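Local coordinates for protein arylamine n-acetyltransferase (Mycobacterium smegmatis, PDB 1W5R) that transfers an acetyl group from acetyl-coenzyme A to arylamines, in the natural enzyme by way of a catalytic triad, at residues G19-I31 and L79-V91. The protein carries 1 engineered substitution. Sequence-based numbering, arbitrary orientation.
Sequences GRPRPDLGTLHAI and LLGYVLEELGFEV
L87 and F89, on the two sides of G88, carry most of what segment 79-91 offers to P23, P21 and the helix that begins at L25. L87 splits its methyls: CD1 meets I31 CD1 tip to tip at 3.5 Å, while CD2 packs against the CD corner of the P21 ring, 3.8 Å from P21 CD, and also lies over one face of the R20 guanidinium. With chi1 at -66°, CG beside the backbone N, F89 puts its ring between P23 and L28. P23 CB stands over one face in a CH-pi contact, 4.1 Å from the ring centroid and only 10° off the normal; L28 CD1 lies over the opposite face, and D24 O comes in the ring plane at the edge, 3.3 Å from F89 CZ.

G88 closes helix 73-87 in a Schellman motif, with F89 N bonded back to L84 O and G88 N to E85 O, and the turn sends the chain into strand 90-98 of the large antiparallel sheet. P23 faces this turn, its CG 3.3 Å from L87 O, and right after it D24 is the N-cap of helix 25-38, OD1 accepting from T27 N at 2.9 Å. Segments 25-31 and 79-87 run roughly antiparallel, their axes 153° apart, and L28 CD1 packs crosswise on L84 CD1 at 3.7 Å. Farther out, R20 NH2 makes a weak, long salt bridge to E86 OE2, 3.4 Å.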
ATOM      1  N   GLY A  19      -1.891  -3.261  36.063  1.00 37.17           N
ATOM      2  CA  GLY A  19      -2.511  -3.982  37.175  1.00 37.66           C
ATOM      3  C   GLY A  19      -2.717  -5.456  36.877  1.00 38.05           C
ATOM      4  O   GLY A  19      -2.628  -5.885  35.724  1.00 38.42           O
ATOM      5  N   ARG A  20      -2.994  -6.226  37.924  1.00 38.04           N
ATOM      6  CA  ARG A  20      -3.225  -7.661  37.812  1.00 37.89           C
ATOM      7  C   ARG A  20      -4.631  -7.929  37.267  1.00 37.10           C
ATOM      8  O   ARG A  20      -5.621  -7.685  37.966  1.00 37.34           O
ATOM      9  CB  ARG A  20      -3.057  -8.320  39.188  1.00 38.34           C
ATOM     10  CG  ARG A  20      -2.986  -9.848  39.182  1.00 39.49           C
ATOM     11  CD  ARG A  20      -1.549 -10.343  39.206  1.00 41.18           C
ATOM     12  NE  ARG A  20      -1.480 -11.793  39.366  1.00 42.64           N
ATOM     13  CZ  ARG A  20      -0.352 -12.498  39.392  1.00 42.77           C
ATOM     14  NH1 ARG A  20       0.825 -11.893  39.269  1.00 43.70           N
ATOM     15  NH2 ARG A  20      -0.401 -13.815  39.541  1.00 43.60           N
ATOM     16  N   PRO A  21      -4.733  -8.415  36.013  1.00 36.03           N
ATOM     17  CA  PRO A  21      -6.057  -8.807  35.531  1.00 34.90           C
ATOM     18  C   PRO A  21      -6.486 -10.174  36.078  1.00 33.67           C
ATOM     19  O   PRO A  21      -5.636 -11.007  36.392  1.00 33.45           O
ATOM     20  CB  PRO A  21      -5.874  -8.855  34.014  1.00 35.25           C
ATOM     21  CG  PRO A  21      -4.443  -9.168  33.809  1.00 35.56           C
ATOM     22  CD  PRO A  21      -3.688  -8.622  34.991  1.00 36.00           C
ATOM     23  N   ARG A  22      -7.797 -10.383  36.187  1.00 32.24           N
ATOM     24  CA  ARG A  22      -8.370 -11.620  36.713  1.00 31.16           C
ATOM     25  C   ARG A  22      -8.367 -12.704  35.631  1.00 29.42           C
ATOM     26  O   ARG A  22      -8.448 -12.377  34.447  1.00 29.71           O
ATOM     27  CB  ARG A  22      -9.812 -11.370  37.168  1.00 31.58           C
ATOM     28  CG  ARG A  22     -10.192 -12.042  38.490  1.00 33.82           C
ATOM     29  CD  ARG A  22     -11.499 -12.851  38.386  1.00 36.56           C
ATOM     30  NE  ARG A  22     -12.571 -12.130  37.695  1.00 36.83           N
ATOM     31  CZ  ARG A  22     -13.741 -12.663  37.352  1.00 40.45           C
ATOM     32  NH1 ARG A  22     -14.020 -13.926  37.639  1.00 38.56           N
ATOM     33  NH2 ARG A  22     -14.642 -11.925  36.719  1.00 37.73           N
ATOM     34  N   PRO A  23      -8.265 -13.990  36.026  1.00 27.72           N
ATOM     35  CA  PRO A  23      -8.358 -15.093  35.059  1.00 26.50           C
ATOM     36  C   PRO A  23      -9.788 -15.405  34.591  1.00 25.32           C
ATOM     37  O   PRO A  23     -10.347 -16.451  34.932  1.00 25.20           O
ATOM     38  CB  PRO A  23      -7.763 -16.279  35.820  1.00 26.56           C
ATOM     39  CG  PRO A  23      -8.061 -15.978  37.259  1.00 26.78           C
ATOM     40  CD  PRO A  23      -7.995 -14.484  37.395  1.00 27.42           C
ATOM     41  N   ASP A  24     -10.353 -14.509  33.789  1.00 23.90           N
ATOM     42  CA  ASP A  24     -11.669 -14.725  33.214  1.00 23.16           C
ATOM     43  C   ASP A  24     -11.631 -14.544  31.698  1.00 22.39           C
ATOM     44  O   ASP A  24     -10.599 -14.141  31.135  1.00 21.67           O
ATOM     45  CB  ASP A  24     -12.708 -13.800  33.878  1.00 23.56           C
ATOM     46  CG  ASP A  24     -12.322 -12.326  33.813  1.00 24.73           C
ATOM     47  OD1 ASP A  24     -11.779 -11.876  32.783  1.00 26.05           O
ATOM     48  OD2 ASP A  24     -12.583 -11.589  34.789  1.00 26.35           O
ATOM     49  N   LEU A  25     -12.747 -14.841  31.042  1.00 21.69           N
ATOM     50  CA  LEU A  25     -12.811 -14.781  29.582  1.00 21.56           C
ATOM     51  C   LEU A  25     -12.550 -13.378  29.019  1.00 20.90           C
ATOM     52  O   LEU A  25     -11.848 -13.233  28.022  1.00 20.64           O
ATOM     53  CB  LEU A  25     -14.139 -15.347  29.075  1.00 21.61           C
ATOM     54  CG  LEU A  25     -14.274 -15.575  27.563  1.00 22.48           C
ATOM     55  CD1 LEU A  25     -13.249 -16.586  27.044  1.00 23.04           C
ATOM     56  CD2 LEU A  25     -15.687 -16.024  27.230  1.00 22.55           C
ATOM     57  N   GLY A  26     -13.105 -12.350  29.657  1.00 20.31           N
ATOM     58  CA  GLY A  26     -12.865 -10.963  29.250  1.00 19.63           C
ATOM     59  C   GLY A  26     -11.388 -10.599  29.218  1.00 19.50           C
ATOM     60  O   GLY A  26     -10.912  -9.945  28.286  1.00 19.95           O
ATOM     61  N   THR A  27     -10.659 -11.045  30.237  1.00 18.81           N
ATOM     62  CA  THR A  27      -9.220 -10.807  30.326  1.00 18.62           C
ATOM     63  C   THR A  27      -8.489 -11.533  29.193  1.00 17.46           C
ATOM     64  O   THR A  27      -7.576 -10.975  28.597  1.00 17.72           O
ATOM     65  CB  THR A  27      -8.653 -11.256  31.682  1.00 19.17           C
ATOM     66  OG1 THR A  27      -9.209 -10.439  32.715  1.00 21.37           O
ATOM     67  CG2 THR A  27      -7.125 -11.133  31.719  1.00 20.31           C
ATOM     68  N   LEU A  28      -8.905 -12.765  28.911  1.00 16.58           N
ATOM     69  CA  LEU A  28      -8.275 -13.551  27.849  1.00 15.84           C
ATOM     70  C   LEU A  28      -8.380 -12.818  26.515  1.00 15.62           C
ATOM     71  O   LEU A  28      -7.384 -12.699  25.781  1.00 15.65           O
ATOM     72  CB  LEU A  28      -8.882 -14.949  27.771  1.00 15.90           C
ATOM     73  CG  LEU A  28      -8.144 -15.965  26.880  1.00 15.42           C
ATOM     74  CD1 LEU A  28      -6.703 -16.193  27.333  1.00 17.42           C
ATOM     75  CD2 LEU A  28      -8.919 -17.265  26.862  1.00 15.76           C
ATOM     76  N   HIS A  29      -9.561 -12.292  26.209  1.00 15.39           N
ATOM     77  CA  HIS A  29      -9.737 -11.482  24.995  1.00 15.00           C
ATOM     78  C   HIS A  29      -8.842 -10.233  24.991  1.00 14.70           C
ATOM     79  O   HIS A  29      -8.189  -9.913  23.994  1.00 14.49           O
ATOM     80  CB  HIS A  29     -11.207 -11.068  24.839  1.00 15.52           C
ATOM     81  CG  HIS A  29     -12.098 -12.165  24.353  1.00 16.12           C
ATOM     82  ND1 HIS A  29     -12.413 -12.330  23.021  1.00 15.99           N
ATOM     83  CD2 HIS A  29     -12.737 -13.158  25.016  1.00 17.93           C
ATOM     84  CE1 HIS A  29     -13.210 -13.374  22.888  1.00 16.90           C
ATOM     85  NE2 HIS A  29     -13.429 -13.890  24.084  1.00 17.81           N
ATOM     86  N   ALA A  30      -8.806  -9.520  26.113  1.00 13.97           N
ATOM     87  CA  ALA A  30      -8.027  -8.287  26.195  1.00 13.92           C
ATOM     88  C   ALA A  30      -6.533  -8.539  26.036  1.00 13.67           C
ATOM     89  O   ALA A  30      -5.843  -7.782  25.348  1.00 13.92           O
ATOM     90  CB  ALA A  30      -8.310  -7.558  27.515  1.00 13.91           C
ATOM     91  N   ILE A  31      -6.039  -9.600  26.673  1.00 13.35           N
ATOM     92  CA  ILE A  31      -4.612  -9.927  26.594  1.00 13.06           C
ATOM     93  C   ILE A  31      -4.209 -10.328  25.168  1.00 12.09           C
ATOM     94  O   ILE A  31      -3.200  -9.852  24.667  1.00 12.50           O
ATOM     95  CB  ILE A  31      -4.222 -11.010  27.616  1.00 13.25           C
ATOM     96  CG1 ILE A  31      -4.260 -10.421  29.034  1.00 15.12           C
ATOM     97  CG2 ILE A  31      -2.827 -11.583  27.308  1.00 14.66           C
ATOM     98  CD1 ILE A  31      -3.835 -11.386  30.116  1.00 17.60           C
ATOM     99  N   LEU A  79       5.672 -17.671  25.767  1.00 10.22           N
ATOM    100  CA  LEU A  79       5.545 -16.541  26.671  1.00 11.45           C
ATOM    101  C   LEU A  79       4.120 -16.392  27.195  1.00 11.53           C
ATOM    102  O   LEU A  79       3.903 -16.253  28.410  1.00 12.81           O
ATOM    103  CB  LEU A  79       5.987 -15.242  25.974  1.00 11.10           C
ATOM    104  CG  LEU A  79       5.814 -13.946  26.778  1.00 12.18           C
ATOM    105  CD1 LEU A  79       6.653 -13.963  28.033  1.00 12.80           C
ATOM    106  CD2 LEU A  79       6.173 -12.739  25.926  1.00 12.03           C
ATOM    107  N   LEU A  80       3.147 -16.383  26.289  1.00 11.33           N
ATOM    108  CA  LEU A  80       1.759 -16.194  26.708  1.00 11.57           C
ATOM    109  C   LEU A  80       1.302 -17.333  27.603  1.00 12.15           C
ATOM    110  O   LEU A  80       0.536 -17.114  28.546  1.00 11.82           O
ATOM    111  CB  LEU A  80       0.843 -16.061  25.481  1.00 11.87           C
ATOM    112  CG  LEU A  80      -0.623 -15.739  25.794  1.00 10.99           C
ATOM    113  CD1 LEU A  80      -0.770 -14.539  26.722  1.00 11.22           C
ATOM    114  CD2 LEU A  80      -1.379 -15.500  24.494  1.00 11.23           C
ATOM    115  N   GLY A  81       1.774 -18.540  27.319  1.00 12.39           N
ATOM    116  CA  GLY A  81       1.475 -19.699  28.164  1.00 13.11           C
ATOM    117  C   GLY A  81       1.873 -19.467  29.615  1.00 13.20           C
ATOM    118  O   GLY A  81       1.080 -19.712  30.528  1.00 13.67           O
ATOM    119  N   TYR A  82       3.092 -18.982  29.840  1.00 13.77           N
ATOM    120  CA  TYR A  82       3.567 -18.688  31.198  1.00 14.29           C
ATOM    121  C   TYR A  82       2.742 -17.586  31.834  1.00 14.80           C
ATOM    122  O   TYR A  82       2.357 -17.689  33.009  1.00 15.72           O
ATOM    123  CB  TYR A  82       5.042 -18.277  31.185  1.00 14.25           C
ATOM    124  CG  TYR A  82       5.990 -19.382  30.763  1.00 14.15           C
ATOM    125  CD1 TYR A  82       6.820 -19.239  29.637  1.00 13.97           C
ATOM    126  CD2 TYR A  82       6.072 -20.566  31.497  1.00 14.47           C
ATOM    127  CE1 TYR A  82       7.690 -20.266  29.258  1.00 14.95           C
ATOM    128  CE2 TYR A  82       6.931 -21.588  31.130  1.00 14.76           C
ATOM    129  CZ  TYR A  82       7.750 -21.433  30.014  1.00 14.54           C
ATOM    130  OH  TYR A  82       8.607 -22.438  29.643  1.00 14.63           O
ATOM    131  N   VAL A  83       2.452 -16.544  31.060  1.00 14.63           N
ATOM    132  CA  VAL A  83       1.686 -15.406  31.564  1.00 15.15           C
ATOM    133  C   VAL A  83       0.301 -15.854  32.012  1.00 15.16           C
ATOM    134  O   VAL A  83      -0.141 -15.504  33.122  1.00 15.37           O
ATOM    135  CB  VAL A  83       1.564 -14.275  30.515  1.00 14.69           C
ATOM    136  CG1 VAL A  83       0.516 -13.265  30.945  1.00 15.89           C
ATOM    137  CG2 VAL A  83       2.895 -13.611  30.310  1.00 15.01           C
ATOM    138  N   LEU A  84      -0.380 -16.638  31.176  1.00 15.06           N
ATOM    139  CA  LEU A  84      -1.751 -17.048  31.499  1.00 15.56           C
ATOM    140  C   LEU A  84      -1.807 -17.955  32.722  1.00 16.24           C
ATOM    141  O   LEU A  84      -2.696 -17.801  33.567  1.00 16.46           O
ATOM    142  CB  LEU A  84      -2.454 -17.683  30.304  1.00 15.19           C
ATOM    143  CG  LEU A  84      -2.671 -16.758  29.099  1.00 14.26           C
ATOM    144  CD1 LEU A  84      -3.276 -17.565  27.984  1.00 13.69           C
ATOM    145  CD2 LEU A  84      -3.530 -15.505  29.393  1.00 14.95           C
ATOM    146  N   GLU A  85      -0.855 -18.880  32.815  1.00 17.32           N
ATOM    147  CA  GLU A  85      -0.679 -19.732  33.998  1.00 19.11           C
ATOM    148  C   GLU A  85      -0.516 -18.917  35.264  1.00 19.61           C
ATOM    149  O   GLU A  85      -1.154 -19.202  36.296  1.00 19.82           O
ATOM    150  CB  GLU A  85       0.577 -20.573  33.839  1.00 19.98           C
ATOM    151  CG  GLU A  85       0.375 -21.800  33.048  1.00 21.67           C
ATOM    152  CD  GLU A  85       1.533 -22.766  33.179  1.00 21.34           C
ATOM    153  OE1 GLU A  85       2.717 -22.331  33.229  1.00 21.81           O
ATOM    154  OE2 GLU A  85       1.242 -23.968  33.199  1.00 21.43           O
ATOM    155  N   GLU A  86       0.349 -17.910  35.195  1.00 20.18           N
ATOM    156  CA  GLU A  86       0.657 -17.095  36.360  1.00 21.23           C
ATOM    157  C   GLU A  86      -0.603 -16.375  36.821  1.00 21.09           C
ATOM    158  O   GLU A  86      -0.851 -16.259  38.024  1.00 21.41           O
ATOM    159  CB  GLU A  86       1.803 -16.116  36.059  1.00 21.77           C
ATOM    160  CG  GLU A  86       2.192 -15.176  37.213  1.00 24.23           C
ATOM    161  CD  GLU A  86       2.703 -15.893  38.462  1.00 26.93           C
ATOM    162  OE1 GLU A  86       3.122 -17.073  38.383  1.00 28.36           O
ATOM    163  OE2 GLU A  86       2.685 -15.255  39.534  1.00 29.05           O
ATOM    164  N   LEU A  87      -1.421 -15.944  35.858  1.00 20.56           N
ATOM    165  CA  LEU A  87      -2.645 -15.206  36.152  1.00 20.35           C
ATOM    166  C   LEU A  87      -3.788 -16.068  36.689  1.00 20.38           C
ATOM    167  O   LEU A  87      -4.756 -15.522  37.224  1.00 20.83           O
ATOM    168  CB  LEU A  87      -3.103 -14.394  34.926  1.00 20.27           C
ATOM    169  CG  LEU A  87      -2.262 -13.160  34.557  1.00 20.45           C
ATOM    170  CD1 LEU A  87      -2.672 -12.555  33.219  1.00 20.51           C
ATOM    171  CD2 LEU A  87      -2.330 -12.079  35.633  1.00 20.99           C
ATOM    172  N   GLY A  88      -3.686 -17.389  36.547  1.00 19.90           N
ATOM    173  CA  GLY A  88      -4.689 -18.309  37.088  1.00 20.02           C
ATOM    174  C   GLY A  88      -5.441 -19.177  36.091  1.00 19.81           C
ATOM    175  O   GLY A  88      -6.275 -20.006  36.485  1.00 19.95           O
ATOM    176  N   PHE A  89      -5.166 -18.992  34.796  1.00 19.31           N
ATOM    177  CA  PHE A  89      -5.736 -19.863  33.764  1.00 18.64           C
ATOM    178  C   PHE A  89      -5.070 -21.231  33.791  1.00 18.80           C
ATOM    179  O   PHE A  89      -3.934 -21.359  34.240  1.00 18.97           O
ATOM    180  CB  PHE A  89      -5.524 -19.262  32.372  1.00 18.00           C
ATOM    181  CG  PHE A  89      -6.263 -17.984  32.131  1.00 16.81           C
ATOM    182  CD1 PHE A  89      -5.644 -16.761  32.331  1.00 15.56           C
ATOM    183  CD2 PHE A  89      -7.577 -18.003  31.673  1.00 15.99           C
ATOM    184  CE1 PHE A  89      -6.319 -15.570  32.078  1.00 16.19           C
ATOM    185  CE2 PHE A  89      -8.265 -16.821  31.430  1.00 15.73           C
ATOM    186  CZ  PHE A  89      -7.643 -15.604  31.626  1.00 16.19           C
ATOM    187  N   GLU A  90      -5.769 -22.251  33.305  1.00 18.85           N
ATOM    188  CA  GLU A  90      -5.156 -23.558  33.144  1.00 19.57           C
ATOM    189  C   GLU A  90      -4.738 -23.695  31.689  1.00 18.66           C
ATOM    190  O   GLU A  90      -5.543 -23.483  30.775  1.00 18.34           O
ATOM    191  CB  GLU A  90      -6.100 -24.679  33.558  1.00 20.54           C
ATOM    192  CG  GLU A  90      -5.419 -26.033  33.705  1.00 24.29           C
ATOM    193  CD  GLU A  90      -5.746 -26.976  32.566  1.00 27.88           C
ATOM    194  OE1 GLU A  90      -6.945 -27.290  32.381  1.00 31.49           O
ATOM    195  OE2 GLU A  90      -4.813 -27.413  31.863  1.00 27.52           O
ATOM    196  N   VAL A  91      -3.467 -24.028  31.488  1.00 17.81           N
ATOM    197  CA  VAL A  91      -2.864 -23.961  30.151  1.00 16.84           C
ATOM    198  C   VAL A  91      -2.207 -25.284  29.778  1.00 16.61           C
ATOM    199  O   VAL A  91      -1.389 -25.827  30.546  1.00 18.05           O
ATOM    200  CB  VAL A  91      -1.796 -22.829  30.064  1.00 16.43           C
ATOM    201  CG1 VAL A  91      -1.209 -22.720  28.643  1.00 16.42           C
ATOM    202  CG2 VAL A  91      -2.361 -21.486  30.524  1.00 16.78           C
TER